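Local coordinates for Mgp-operon protein 3 (Mycoplasma pneumoniae, PDB 6RJ1) that probably takes part in cell adhesion, as the extracellular region of a membrane-bound, immunodominant surface protein of this human pathogen, at residues Tyr173-Leu179 and Ala772-Leu776; Val238-Leu242 and Ser354-Ala360; Gln9-Leu14 and Tyr40-Trp45; Thr51-Val57 and Tyr114-Ala120; Asp588-Lys592 and Lys827-Pro831. All coordinates share one frame; numbering follows the deposited sequence. Where two conformers were deposited one is given.

Interaction 1 of 5, residues Tyr173-Leu179 and Ala772-Leu776; sequences YTPNAGL and ANSLL
The carboxamide of Asn176 reaches over Ser774 and grips it with both OD1 and ND2, next to an Asx turn formed by Asn773. OD1 of Asn176 accepts from Ser774 N at 3.0 Å, a fairly straight bond (164° at the hydrogen) whose donor sits somewhat tilted from the carbonyl plane. ND2 of Asn176 donates to Ser774 OG, also at 3.0 Å, with the hydroxyl close to the amide plane, so the pair of bonds fixes the rotation of the amide. Ser774 OG has a second partner in Ser740 OG. The Asn773 side chain turns back on its own loop: OD1 takes the N-H groups of Leu775 and Leu776, the latter at 2.8 Å. These bonds close residues 773-776 into the Asx turn, and Ser774 N, inside it, faces Asn176. Beside this polar grip, Leu179 and Leu776 reach toward each other tip to tip, CD2 of Leu179 lying 3.9 Å from CD1 of Leu776, while helix 666-673 packs on Leu775. The methyl of Ala772 rests on the backbone of Tyr173 and Thr174. Two waters bridge the buried seam; one accepts from Asn176 N at 2.9 Å and donates to Ala772 O at 2.7 Å.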
# COMPACT_ATOMS: atom_id res chain seq x y z
N TYR A 173 -11.62 -3.30 -10.68
CA TYR A 173 -12.55 -4.28 -11.26
C TYR A 173 -12.22 -5.73 -10.89
O TYR A 173 -12.88 -6.64 -11.39
CB TYR A 173 -12.66 -4.09 -12.79
CG TYR A 173 -12.95 -2.67 -13.18
CD1 TYR A 173 -14.18 -2.08 -12.90
CD2 TYR A 173 -11.98 -1.88 -13.79
CE1 TYR A 173 -14.45 -0.76 -13.23
CE2 TYR A 173 -12.23 -0.55 -14.12
CZ TYR A 173 -13.47 0.00 -13.84
OH TYR A 173 -13.71 1.32 -14.14
N THR A 174 -11.22 -5.93 -10.01
CA THR A 174 -10.82 -7.25 -9.54
C THR A 174 -11.91 -7.77 -8.60
O THR A 174 -12.13 -7.17 -7.55
CB THR A 174 -9.42 -7.20 -8.87
OG1 THR A 174 -8.46 -6.68 -9.79
CG2 THR A 174 -8.97 -8.57 -8.36
N PRO A 175 -12.63 -8.85 -8.98
CA PRO A 175 -13.69 -9.37 -8.09
C PRO A 175 -13.12 -10.23 -6.95
O PRO A 175 -12.00 -10.71 -7.05
CB PRO A 175 -14.59 -10.16 -9.03
CG PRO A 175 -13.71 -10.59 -10.15
CD PRO A 175 -12.51 -9.69 -10.20
N ASN A 176 -13.92 -10.43 -5.89
CA ASN A 176 -13.57 -11.25 -4.72
C ASN A 176 -13.07 -12.66 -5.10
O ASN A 176 -12.04 -13.08 -4.57
CB ASN A 176 -14.76 -11.34 -3.73
CG ASN A 176 -14.90 -10.16 -2.80
OD1 ASN A 176 -13.93 -9.44 -2.48
ND2 ASN A 176 -16.10 -9.97 -2.31
N ALA A 177 -13.75 -13.36 -6.04
CA ALA A 177 -13.36 -14.70 -6.51
C ALA A 177 -12.02 -14.67 -7.26
O ALA A 177 -11.28 -15.66 -7.26
CB ALA A 177 -14.45 -15.29 -7.39
N GLY A 178 -11.72 -13.52 -7.88
CA GLY A 178 -10.45 -13.28 -8.56
C GLY A 178 -9.30 -13.30 -7.58
O GLY A 178 -8.21 -13.72 -7.93
N LEU A 179 -9.53 -12.86 -6.32
CA LEU A 179 -8.50 -12.89 -5.28
C LEU A 179 -8.33 -14.28 -4.65
O LEU A 179 -7.25 -14.58 -4.12
CB LEU A 179 -8.79 -11.85 -4.18
CG LEU A 179 -8.36 -10.38 -4.37
CD1 LEU A 179 -7.20 -10.21 -5.36
CD2 LEU A 179 -9.52 -9.51 -4.70
N ALA A 772 -14.58 -3.40 -6.86
CA ALA A 772 -15.45 -4.56 -7.10
C ALA A 772 -15.29 -5.60 -5.98
O ALA A 772 -16.17 -6.44 -5.80
CB ALA A 772 -15.14 -5.19 -8.45
N ASN A 773 -14.16 -5.54 -5.24
CA ASN A 773 -13.88 -6.43 -4.11
C ASN A 773 -14.27 -5.76 -2.79
O ASN A 773 -14.29 -4.53 -2.70
CB ASN A 773 -12.39 -6.84 -4.10
CG ASN A 773 -11.49 -5.88 -3.37
OD1 ASN A 773 -11.26 -6.01 -2.16
ND2 ASN A 773 -10.96 -4.90 -4.07
N SER A 774 -14.53 -6.58 -1.75
CA SER A 774 -14.88 -6.14 -0.39
C SER A 774 -13.95 -6.86 0.59
O SER A 774 -14.33 -7.13 1.74
CB SER A 774 -16.34 -6.47 -0.08
OG SER A 774 -16.55 -7.87 -0.16
N LEU A 775 -12.73 -7.18 0.12
CA LEU A 775 -11.74 -7.98 0.81
C LEU A 775 -10.48 -7.21 1.19
O LEU A 775 -9.93 -7.45 2.27
CB LEU A 775 -11.36 -9.13 -0.14
CG LEU A 775 -11.10 -10.57 0.36
CD1 LEU A 775 -9.75 -11.05 -0.09
CD2 LEU A 775 -11.29 -10.74 1.85
N LEU A 776 -10.00 -6.35 0.28
CA LEU A 776 -8.74 -5.64 0.46
C LEU A 776 -8.90 -4.21 0.89
O LEU A 776 -9.71 -3.48 0.32
CB LEU A 776 -7.88 -5.70 -0.83
CG LEU A 776 -7.82 -7.05 -1.55
CD1 LEU A 776 -7.27 -6.89 -2.93
CD2 LEU A 776 -7.04 -8.08 -0.75
O HOH W 1 -11.25 -4.55 -6.96
O HOH W 2 -16.50 -9.11 -6.07

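Interaction 2 of 5, residues Val238-Leu242 and Ser354-Ala360; sequences VYEPL and SKYLNTA
Glu240 and Leu357 form the hydrogen-bonded pair of a small two-stranded antiparallel sheet of strands 239-241 and 356-358, with helix 253-267 packed on its Tyr239 side. Glu240 N reaches Leu357 O at 3.1 Å and Leu357 N returns to Glu240 O at 2.8 Å; Leu242 N to Lys355 O extends the pairing at one end. At the other, Val238 O receives Thr359 N and Thr359 OG1, the hydroxyl at 3.0 Å. On one face Tyr239 and Asn358 run side by side, ring CE1 3.4 Å from amide ND2 and their planes 72° apart; that ND2 donates to Ala268 O. On the side of Glu240, Leu357 is crossed at about a right angle by Leu242 from just beyond the strand, CD2 to CD2 3.8 Å. Glu240, its CG folded between N and the carbonyl carbon (chi1 56°), turns OE2 to Thr171 OG1 and OE1 to Arg227 NH2, in a salt bridge, and Thr174 OG1. Such partners would probably favour the charged form of this buried carboxylate.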
# COMPACT_ATOMS: atom_id res chain seq x y z
N VAL A 238 -2.45 -8.10 -19.18
CA VAL A 238 -3.50 -7.07 -19.03
C VAL A 238 -4.77 -7.75 -18.51
O VAL A 238 -5.58 -7.13 -17.84
CB VAL A 238 -3.77 -6.27 -20.34
CG1 VAL A 238 -3.08 -4.92 -20.34
CG2 VAL A 238 -3.47 -7.07 -21.61
N TYR A 239 -4.90 -9.06 -18.80
CA TYR A 239 -6.01 -9.93 -18.42
C TYR A 239 -5.82 -10.47 -17.01
O TYR A 239 -4.69 -10.73 -16.57
CB TYR A 239 -6.16 -11.10 -19.41
CG TYR A 239 -5.95 -10.68 -20.85
CD1 TYR A 239 -6.97 -10.08 -21.58
CD2 TYR A 239 -4.71 -10.86 -21.47
CE1 TYR A 239 -6.76 -9.66 -22.89
CE2 TYR A 239 -4.50 -10.44 -22.79
CZ TYR A 239 -5.53 -9.85 -23.50
OH TYR A 239 -5.33 -9.44 -24.79
N GLU A 240 -6.94 -10.64 -16.30
CA GLU A 240 -7.00 -11.19 -14.95
C GLU A 240 -8.26 -12.06 -14.79
O GLU A 240 -9.29 -11.72 -15.37
CB GLU A 240 -6.87 -10.11 -13.86
CG GLU A 240 -7.89 -8.98 -13.94
CD GLU A 240 -8.06 -8.24 -12.63
OE1 GLU A 240 -8.40 -8.90 -11.62
OE2 GLU A 240 -7.85 -7.01 -12.60
N PRO A 241 -8.18 -13.20 -14.07
CA PRO A 241 -9.36 -14.09 -13.97
C PRO A 241 -10.50 -13.59 -13.09
O PRO A 241 -10.27 -12.84 -12.14
CB PRO A 241 -8.77 -15.39 -13.45
CG PRO A 241 -7.59 -14.98 -12.66
CD PRO A 241 -7.02 -13.77 -13.34
N LEU A 242 -11.73 -14.04 -13.40
CA LEU A 242 -12.93 -13.73 -12.64
C LEU A 242 -12.95 -14.56 -11.36
O LEU A 242 -13.44 -14.09 -10.33
CB LEU A 242 -14.19 -14.03 -13.46
CG LEU A 242 -14.53 -13.01 -14.54
CD1 LEU A 242 -15.33 -13.65 -15.63
CD2 LEU A 242 -15.30 -11.83 -13.96
N SER A 354 -16.22 -14.48 -19.82
CA SER A 354 -16.70 -15.56 -18.97
C SER A 354 -15.60 -16.18 -18.11
O SER A 354 -15.91 -16.88 -17.14
CB SER A 354 -17.37 -16.63 -19.83
OG SER A 354 -16.50 -17.06 -20.86
N LYS A 355 -14.32 -15.92 -18.45
CA LYS A 355 -13.17 -16.47 -17.72
C LYS A 355 -12.22 -15.36 -17.23
O LYS A 355 -11.74 -15.43 -16.09
CB LYS A 355 -12.42 -17.51 -18.58
CG LYS A 355 -13.24 -18.74 -18.94
CD LYS A 355 -12.41 -19.81 -19.65
CE LYS A 355 -13.22 -20.56 -20.69
NZ LYS A 355 -13.88 -19.70 -21.71
N TYR A 356 -11.96 -14.36 -18.08
CA TYR A 356 -11.04 -13.25 -17.81
C TYR A 356 -11.63 -11.87 -18.06
O TYR A 356 -12.56 -11.72 -18.86
CB TYR A 356 -9.74 -13.38 -18.64
CG TYR A 356 -8.97 -14.65 -18.40
CD1 TYR A 356 -8.02 -14.73 -17.38
CD2 TYR A 356 -9.15 -15.77 -19.21
CE1 TYR A 356 -7.30 -15.90 -17.15
CE2 TYR A 356 -8.43 -16.95 -18.99
CZ TYR A 356 -7.51 -17.01 -17.96
OH TYR A 356 -6.81 -18.17 -17.73
N LEU A 357 -11.04 -10.85 -17.41
CA LEU A 357 -11.38 -9.44 -17.57
C LEU A 357 -10.19 -8.74 -18.20
O LEU A 357 -9.05 -9.05 -17.87
CB LEU A 357 -11.67 -8.76 -16.22
CG LEU A 357 -12.83 -9.27 -15.37
CD1 LEU A 357 -12.60 -8.93 -13.91
CD2 LEU A 357 -14.18 -8.71 -15.85
N ASN A 358 -10.45 -7.77 -19.09
CA ASN A 358 -9.41 -6.95 -19.72
C ASN A 358 -9.41 -5.65 -18.91
O ASN A 358 -10.36 -4.86 -18.98
CB ASN A 358 -9.73 -6.71 -21.20
CG ASN A 358 -8.59 -6.16 -22.02
OD1 ASN A 358 -7.85 -5.25 -21.60
ND2 ASN A 358 -8.42 -6.69 -23.22
N THR A 359 -8.38 -5.47 -18.07
CA THR A 359 -8.30 -4.31 -17.18
C THR A 359 -7.22 -3.31 -17.62
O THR A 359 -6.65 -2.60 -16.78
CB THR A 359 -8.16 -4.76 -15.73
OG1 THR A 359 -7.08 -5.69 -15.63
CG2 THR A 359 -9.44 -5.37 -15.17
N ALA A 360 -6.97 -3.22 -18.95
CA ALA A 360 -5.98 -2.33 -19.55
C ALA A 360 -6.11 -0.86 -19.13
O ALA A 360 -5.12 -0.27 -18.69
CB ALA A 360 -6.03 -2.45 -21.07

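Interaction 3 of 5, residues Gln9-Leu14 and Tyr40-Trp45; sequences QDHNTL and YELVDW
Asn12, in the type II' turn that closes the beta hairpin of strands 6-10 and 13-17, uses both ends of its amide on the backbone of strand 40-48. OD1 of Asn12 accepts from Leu42 N at 2.8 Å, and ND2 donates to Tyr40 O at 3.2 Å, so one amide bonds two backbone groups of the strand, an N-H and a carbonyl. Further along, the indole of Trp45 is met from two directions. Its NE1 donates to Gln9 OE1 at 2.9 Å, a bent bond (132° at the hydrogen) although the oxygen lies near the ring plane, while CD2 of Leu14 sits over the five-membered ring, 3.5 Å from its centroid, in a CH-pi contact. Leu42 packs against both Leu14 and Gln9, its CD2 3.9 Å from CD2 of Leu14 and 3.8 Å from CD of Gln9.

The next shell supports these side chains. Gln9, an extended chain with CG turned away from N (chi1 -164°), is held at its other amide end, where NE2 donates to His11 O inside the turn. Trp45 follows a classic beta bulge, Val43 and Asp44 both facing Leu56 of the adjacent strand. Leu53 of that same strand packs against both Leu14 and Trp45, and Val30 and Val31 of helix 30-33 lie against the hairpin. Tyr40 O, already bonded to Asn12 ND2, also accepts from Lys375 NZ.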
# COMPACT_ATOMS: atom_id res chain seq x y z
N GLN A 9 -3.58 22.68 -10.81
CA GLN A 9 -3.03 21.81 -11.84
C GLN A 9 -4.04 21.49 -12.93
O GLN A 9 -5.23 21.33 -12.66
CB GLN A 9 -2.52 20.51 -11.22
CG GLN A 9 -1.59 19.70 -12.12
CD GLN A 9 -1.28 18.34 -11.56
OE1 GLN A 9 -1.20 18.13 -10.34
NE2 GLN A 9 -1.08 17.37 -12.44
N ASP A 10 -3.55 21.40 -14.17
CA ASP A 10 -4.23 20.94 -15.38
C ASP A 10 -3.14 20.21 -16.17
O ASP A 10 -2.36 20.83 -16.91
CB ASP A 10 -4.88 22.08 -16.18
CG ASP A 10 -5.71 21.60 -17.37
OD1 ASP A 10 -6.09 20.39 -17.39
OD2 ASP A 10 -5.99 22.42 -18.28
N HIS A 11 -3.09 18.87 -15.98
CA HIS A 11 -2.13 17.92 -16.52
C HIS A 11 -0.67 18.31 -16.18
O HIS A 11 -0.20 17.92 -15.11
CB HIS A 11 -2.33 17.62 -18.02
CG HIS A 11 -1.35 16.61 -18.55
ND1 HIS A 11 -0.56 16.89 -19.65
CD2 HIS A 11 -1.00 15.40 -18.06
CE1 HIS A 11 0.23 15.84 -19.81
NE2 HIS A 11 -0.01 14.91 -18.88
N ASN A 12 0.03 19.06 -17.07
CA ASN A 12 1.43 19.46 -16.84
C ASN A 12 1.59 20.95 -16.53
O ASN A 12 2.71 21.42 -16.32
CB ASN A 12 2.33 19.05 -18.02
CG ASN A 12 2.60 17.57 -18.15
OD1 ASN A 12 2.40 16.76 -17.24
ND2 ASN A 12 3.08 17.19 -19.32
N THR A 13 0.46 21.67 -16.48
CA THR A 13 0.43 23.10 -16.22
C THR A 13 -0.09 23.42 -14.83
O THR A 13 -1.12 22.89 -14.41
CB THR A 13 -0.35 23.82 -17.35
OG1 THR A 13 0.25 23.48 -18.59
CG2 THR A 13 -0.35 25.33 -17.19
N LEU A 14 0.65 24.28 -14.11
CA LEU A 14 0.31 24.81 -12.79
C LEU A 14 -0.03 26.28 -13.01
O LEU A 14 0.87 27.08 -13.30
CB LEU A 14 1.46 24.61 -11.78
CG LEU A 14 1.84 23.16 -11.45
CD1 LEU A 14 3.04 23.10 -10.56
CD2 LEU A 14 0.68 22.40 -10.81
N TYR A 40 6.95 13.02 -20.69
CA TYR A 40 6.94 13.31 -19.27
C TYR A 40 5.59 13.83 -18.82
O TYR A 40 4.92 14.56 -19.55
CB TYR A 40 8.07 14.24 -18.85
CG TYR A 40 9.40 13.52 -18.70
CD1 TYR A 40 9.71 12.83 -17.53
CD2 TYR A 40 10.34 13.54 -19.71
CE1 TYR A 40 10.92 12.17 -17.38
CE2 TYR A 40 11.57 12.89 -19.58
CZ TYR A 40 11.85 12.21 -18.41
OH TYR A 40 13.07 11.59 -18.26
N GLU A 41 5.18 13.39 -17.64
CA GLU A 41 3.89 13.67 -17.03
C GLU A 41 4.11 14.10 -15.58
O GLU A 41 4.85 13.44 -14.84
CB GLU A 41 3.02 12.40 -17.15
CG GLU A 41 1.67 12.43 -16.46
CD GLU A 41 1.24 11.11 -15.82
OE1 GLU A 41 0.16 10.60 -16.20
OE2 GLU A 41 1.98 10.58 -14.95
N LEU A 42 3.48 15.23 -15.17
CA LEU A 42 3.56 15.75 -13.81
C LEU A 42 2.69 14.87 -12.90
O LEU A 42 1.49 14.73 -13.16
CB LEU A 42 3.17 17.24 -13.76
CG LEU A 42 2.93 17.86 -12.39
CD1 LEU A 42 4.20 17.93 -11.57
CD2 LEU A 42 2.30 19.23 -12.51
N VAL A 43 3.31 14.24 -11.88
CA VAL A 43 2.70 13.28 -10.94
C VAL A 43 2.34 13.93 -9.61
O VAL A 43 1.30 13.62 -9.05
CB VAL A 43 3.58 12.03 -10.70
CG1 VAL A 43 2.75 10.86 -10.21
CG2 VAL A 43 4.35 11.64 -11.95
N ASP A 44 3.23 14.77 -9.08
CA ASP A 44 3.05 15.46 -7.80
C ASP A 44 3.87 16.72 -7.80
O ASP A 44 4.83 16.83 -8.56
CB ASP A 44 3.47 14.54 -6.61
CG ASP A 44 3.01 14.98 -5.23
OD1 ASP A 44 2.26 15.99 -5.13
OD2 ASP A 44 3.39 14.31 -4.24
N TRP A 45 3.49 17.68 -6.97
CA TRP A 45 4.16 18.97 -6.84
C TRP A 45 3.84 19.58 -5.48
O TRP A 45 2.77 19.33 -4.93
CB TRP A 45 3.75 19.93 -7.99
CG TRP A 45 2.27 20.16 -8.06
CD1 TRP A 45 1.33 19.34 -8.61
CD2 TRP A 45 1.56 21.27 -7.49
NE1 TRP A 45 0.07 19.88 -8.44
CE2 TRP A 45 0.18 21.06 -7.74
CE3 TRP A 45 1.95 22.42 -6.79
CZ2 TRP A 45 -0.79 21.98 -7.36
CZ3 TRP A 45 0.98 23.32 -6.39
CH2 TRP A 45 -0.37 23.09 -6.67

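Interaction 4 of 5, residues Thr51-Val57 and Tyr114-Ala120; sequences TKLVALV and YVLIFKA
Leu53 with Phe118, Ala55 with Leu116 and Val57 with Tyr114 each exchange two backbone hydrogen bonds, and Ala120 N adds one to Thr51 O, seven in all between strands that run antiparallel with their axes 4.5 Å apart at closest approach. The Ala55 pair is typical, both Ala55 N to Leu116 O and Leu116 N to Ala55 O measuring 2.8 Å. Between these pairs CA-H groups approach the same carbonyls, as with Val115 CA to Ala55 O at 3.2 Å.

Apolar contacts divide between the two faces. On one, Leu116 crosses Val57 at about a right angle, its CD1 3.8 Å from CG2 of Val57, and the Phe118 ring turns its edge to Leu53 O and to the methyl of Ala55. Helix 30-33 covers this face. On the other, Val54 crosses Val115 obliquely and lies alongside Ile117; its CG1 branch, trans to N (chi1 -179°), comes 3.7 Å from CG1 of Val115, while CG2 lies 3.8 Å from CD1 of Ile117.

Among the charges, Lys52 carries its NZ to a salt bridge with Glu483. Flanked by strands 40-48 and 125-135, the pair forms the middle of an antiparallel meander within a larger mixed sheet.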
# COMPACT_ATOMS: atom_id res chain seq x y z
N THR A 51 9.28 31.23 -2.26
CA THR A 51 10.18 31.37 -3.42
C THR A 51 10.51 30.02 -4.12
O THR A 51 11.30 30.02 -5.08
CB THR A 51 11.45 32.18 -3.02
OG1 THR A 51 12.00 32.85 -4.16
CG2 THR A 51 12.52 31.36 -2.26
N LYS A 52 9.92 28.91 -3.67
CA LYS A 52 10.22 27.58 -4.22
C LYS A 52 8.99 26.75 -4.61
O LYS A 52 7.96 26.78 -3.95
CB LYS A 52 11.11 26.80 -3.24
CG LYS A 52 11.78 25.54 -3.79
CD LYS A 52 13.26 25.46 -3.42
CE LYS A 52 13.50 25.10 -1.97
NZ LYS A 52 14.88 25.49 -1.55
N LEU A 53 9.15 25.98 -5.70
CA LEU A 53 8.17 25.03 -6.22
C LEU A 53 8.91 23.78 -6.67
O LEU A 53 9.80 23.84 -7.52
CB LEU A 53 7.33 25.64 -7.36
CG LEU A 53 6.27 24.73 -7.99
CD1 LEU A 53 5.05 24.57 -7.08
CD2 LEU A 53 5.85 25.27 -9.32
N VAL A 54 8.56 22.65 -6.06
CA VAL A 54 9.14 21.34 -6.32
C VAL A 54 8.12 20.49 -7.08
O VAL A 54 6.96 20.45 -6.69
CB VAL A 54 9.58 20.66 -4.98
CG1 VAL A 54 10.22 19.30 -5.23
CG2 VAL A 54 10.54 21.57 -4.20
N ALA A 55 8.54 19.84 -8.18
CA ALA A 55 7.67 18.99 -9.00
C ALA A 55 8.27 17.59 -9.21
O ALA A 55 9.47 17.42 -9.07
CB ALA A 55 7.39 19.66 -10.34
N LEU A 56 7.42 16.60 -9.50
CA LEU A 56 7.80 15.21 -9.76
C LEU A 56 7.23 14.80 -11.11
O LEU A 56 6.02 14.88 -11.34
CB LEU A 56 7.26 14.29 -8.64
CG LEU A 56 7.59 12.79 -8.73
CD1 LEU A 56 9.10 12.55 -8.76
CD2 LEU A 56 6.96 12.03 -7.58
N VAL A 57 8.11 14.37 -12.01
CA VAL A 57 7.72 13.98 -13.37
C VAL A 57 8.26 12.59 -13.74
O VAL A 57 9.38 12.24 -13.37
CB VAL A 57 8.11 15.04 -14.45
CG1 VAL A 57 7.27 16.32 -14.31
CG2 VAL A 57 9.60 15.36 -14.43
N TYR A 114 12.22 12.55 -12.67
CA TYR A 114 12.93 13.70 -12.13
C TYR A 114 12.14 14.45 -11.09
O TYR A 114 10.91 14.48 -11.14
CB TYR A 114 13.32 14.68 -13.25
CG TYR A 114 14.47 14.23 -14.10
CD1 TYR A 114 15.79 14.49 -13.73
CD2 TYR A 114 14.25 13.56 -15.30
CE1 TYR A 114 16.86 14.07 -14.51
CE2 TYR A 114 15.32 13.13 -16.10
CZ TYR A 114 16.62 13.39 -15.70
OH TYR A 114 17.66 12.96 -16.49
N VAL A 115 12.87 15.07 -10.17
CA VAL A 115 12.36 16.00 -9.18
C VAL A 115 12.85 17.33 -9.74
O VAL A 115 14.06 17.49 -9.96
CB VAL A 115 12.86 15.73 -7.74
CG1 VAL A 115 12.61 16.94 -6.83
CG2 VAL A 115 12.20 14.49 -7.16
N LEU A 116 11.91 18.24 -10.05
CA LEU A 116 12.24 19.54 -10.63
C LEU A 116 12.12 20.64 -9.59
O LEU A 116 11.15 20.66 -8.83
CB LEU A 116 11.34 19.86 -11.84
CG LEU A 116 11.00 18.73 -12.79
CD1 LEU A 116 9.92 19.13 -13.72
CD2 LEU A 116 12.20 18.29 -13.59
N ILE A 117 13.10 21.54 -9.57
CA ILE A 117 13.14 22.67 -8.65
C ILE A 117 12.96 23.96 -9.45
O ILE A 117 13.66 24.18 -10.45
CB ILE A 117 14.46 22.68 -7.81
CG1 ILE A 117 14.76 21.31 -7.15
CG2 ILE A 117 14.49 23.83 -6.78
CD1 ILE A 117 13.72 20.73 -6.11
N PHE A 118 12.02 24.80 -9.00
CA PHE A 118 11.70 26.08 -9.61
C PHE A 118 11.84 27.19 -8.58
O PHE A 118 11.57 26.97 -7.40
CB PHE A 118 10.27 26.07 -10.16
CG PHE A 118 10.04 25.16 -11.35
CD1 PHE A 118 9.68 23.83 -11.16
CD2 PHE A 118 10.15 25.64 -12.65
CE1 PHE A 118 9.46 22.99 -12.26
CE2 PHE A 118 9.92 24.80 -13.75
CZ PHE A 118 9.58 23.49 -13.54
N LYS A 119 12.27 28.37 -9.03
CA LYS A 119 12.41 29.55 -8.18
C LYS A 119 11.36 30.56 -8.60
O LYS A 119 11.06 30.66 -9.79
CB LYS A 119 13.83 30.14 -8.23
CG LYS A 119 14.29 30.80 -9.54
CD LYS A 119 15.59 31.57 -9.32
CE LYS A 119 16.29 31.90 -10.62
NZ LYS A 119 16.94 30.69 -11.23
N ALA A 120 10.81 31.31 -7.64
CA ALA A 120 9.80 32.32 -7.94
C ALA A 120 10.39 33.47 -8.73
O ALA A 120 11.57 33.80 -8.57
CB ALA A 120 9.17 32.82 -6.66

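Interaction 5 of 5, residues Asp588-Lys592 and Lys827-Pro831; sequences DGGYK and KNSEP
Tyr591 leans across the loop 827-831, and its CB already touches the loop backbone, 3.7 Å from Ser829 O and 3.9 Å from Glu830 CA. A chi1 of -178° sets CG anti to N and places the ring with one face against Pro831. CG meets Pro831 CD at 3.6 Å, CD1 passes CG of Glu830, and the other ring carbons all lie about equally far from Pro831 CD, which sits 3.4 Å from the ring centroid and only 7° off its normal. This is a CH-pi contact squarely over the face. CZ, toward the tip, meets Pro831 CG at 3.9 Å, and the ring of His731 on strand 723-732 also meets Tyr591, the planes about 20° apart.

Behind the ring, Tyr591 N donates to Asn828 O at 3.1 Å and Lys592 N to Lys827 O at 3.2 Å. Gly590, the N-cap residue of helix 591-595, turns the chain into the helix with a positive phi, and the Asn828 side chain lies beside it. The aliphatic parts of Lys592 and Lys827 cross at about a right angle while their charged ends lead away. Loop carbonyls thus satisfy two N-H groups of the first helical turn, which at a helix start lack acceptors within the helix itself.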
# COMPACT_ATOMS: atom_id res chain seq x y z
N ASP A 588 -4.81 -12.91 26.68
CA ASP A 588 -5.01 -12.05 27.84
C ASP A 588 -5.52 -10.69 27.36
O ASP A 588 -5.32 -10.33 26.19
CB ASP A 588 -3.73 -11.93 28.67
CG ASP A 588 -3.35 -13.20 29.40
OD1 ASP A 588 -4.22 -13.78 30.09
OD2 ASP A 588 -2.17 -13.61 29.29
N GLY A 589 -6.20 -9.97 28.26
CA GLY A 589 -6.80 -8.67 27.97
C GLY A 589 -5.82 -7.55 27.73
O GLY A 589 -4.68 -7.58 28.20
N GLY A 590 -6.29 -6.55 26.99
CA GLY A 590 -5.52 -5.35 26.69
C GLY A 590 -4.89 -5.40 25.32
O GLY A 590 -4.68 -6.49 24.79
N TYR A 591 -4.58 -4.22 24.76
CA TYR A 591 -3.97 -4.12 23.44
C TYR A 591 -2.65 -4.88 23.35
O TYR A 591 -2.50 -5.68 22.43
CB TYR A 591 -3.80 -2.66 22.98
CG TYR A 591 -3.22 -2.53 21.59
CD1 TYR A 591 -4.02 -2.67 20.45
CD2 TYR A 591 -1.85 -2.30 21.40
CE1 TYR A 591 -3.48 -2.56 19.17
CE2 TYR A 591 -1.30 -2.19 20.12
CZ TYR A 591 -2.12 -2.32 19.01
OH TYR A 591 -1.58 -2.23 17.74
N LYS A 592 -1.71 -4.62 24.28
CA LYS A 592 -0.38 -5.25 24.25
C LYS A 592 -0.41 -6.77 24.35
O LYS A 592 0.33 -7.42 23.62
CB LYS A 592 0.58 -4.67 25.29
CG LYS A 592 2.05 -4.79 24.85
CD LYS A 592 3.01 -4.03 25.76
CE LYS A 592 4.19 -3.45 25.00
NZ LYS A 592 3.79 -2.28 24.16
N LYS A 827 -0.24 -0.17 29.16
CA LYS A 827 -0.07 -1.10 28.03
C LYS A 827 -1.37 -1.84 27.65
O LYS A 827 -1.50 -2.33 26.53
CB LYS A 827 1.09 -2.08 28.29
CG LYS A 827 0.94 -3.00 29.51
CD LYS A 827 1.53 -4.39 29.26
CE LYS A 827 3.01 -4.52 29.57
NZ LYS A 827 3.27 -4.62 31.03
N ASN A 828 -2.33 -1.89 28.60
CA ASN A 828 -3.66 -2.49 28.41
C ASN A 828 -4.51 -1.56 27.55
O ASN A 828 -5.42 -2.02 26.84
CB ASN A 828 -4.36 -2.71 29.76
CG ASN A 828 -4.10 -4.06 30.37
OD1 ASN A 828 -3.12 -4.27 31.09
ND2 ASN A 828 -5.00 -5.01 30.12
N SER A 829 -4.22 -0.25 27.63
CA SER A 829 -4.90 0.79 26.86
C SER A 829 -4.52 0.70 25.40
O SER A 829 -3.36 0.40 25.07
CB SER A 829 -4.54 2.18 27.41
OG SER A 829 -5.11 2.39 28.69
N GLU A 830 -5.51 0.94 24.50
CA GLU A 830 -5.27 0.97 23.06
C GLU A 830 -4.32 2.13 22.72
O GLU A 830 -4.30 3.11 23.47
CB GLU A 830 -6.59 1.08 22.28
CG GLU A 830 -7.11 -0.26 21.81
CD GLU A 830 -8.01 -0.22 20.59
OE1 GLU A 830 -9.25 -0.23 20.78
OE2 GLU A 830 -7.49 -0.17 19.45
N PRO A 831 -3.45 2.02 21.69
CA PRO A 831 -2.51 3.12 21.40
C PRO A 831 -3.25 4.40 21.09
O PRO A 831 -4.21 4.39 20.31
CB PRO A 831 -1.69 2.61 20.21
CG PRO A 831 -2.54 1.56 19.59
CD PRO A 831 -3.29 0.93 20.71

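In the fold
Along the chain, interactions 3 and 4 come first, each closing before interaction 1 opens. They lie 11 Å apart between centres and are fused through neighbouring strands 40-48 and 52-59 of one sheet, joined by backbone bonds. Interactions 1 and 2, 12 Å apart between centres, form a second cluster: interaction 2 falls wholly within the chain span of interaction 1, and a probable hydrogen bond between Thr174 OG1 and Glu240 OE1, 2.9 Å, joins them. Interaction 5 stands alone at the surface, about 18 Å from interaction 1 by nearest atoms, yet its segments alternate with those of interaction 1. Residues far apart in sequence are thereby tied into one compact extracellular body.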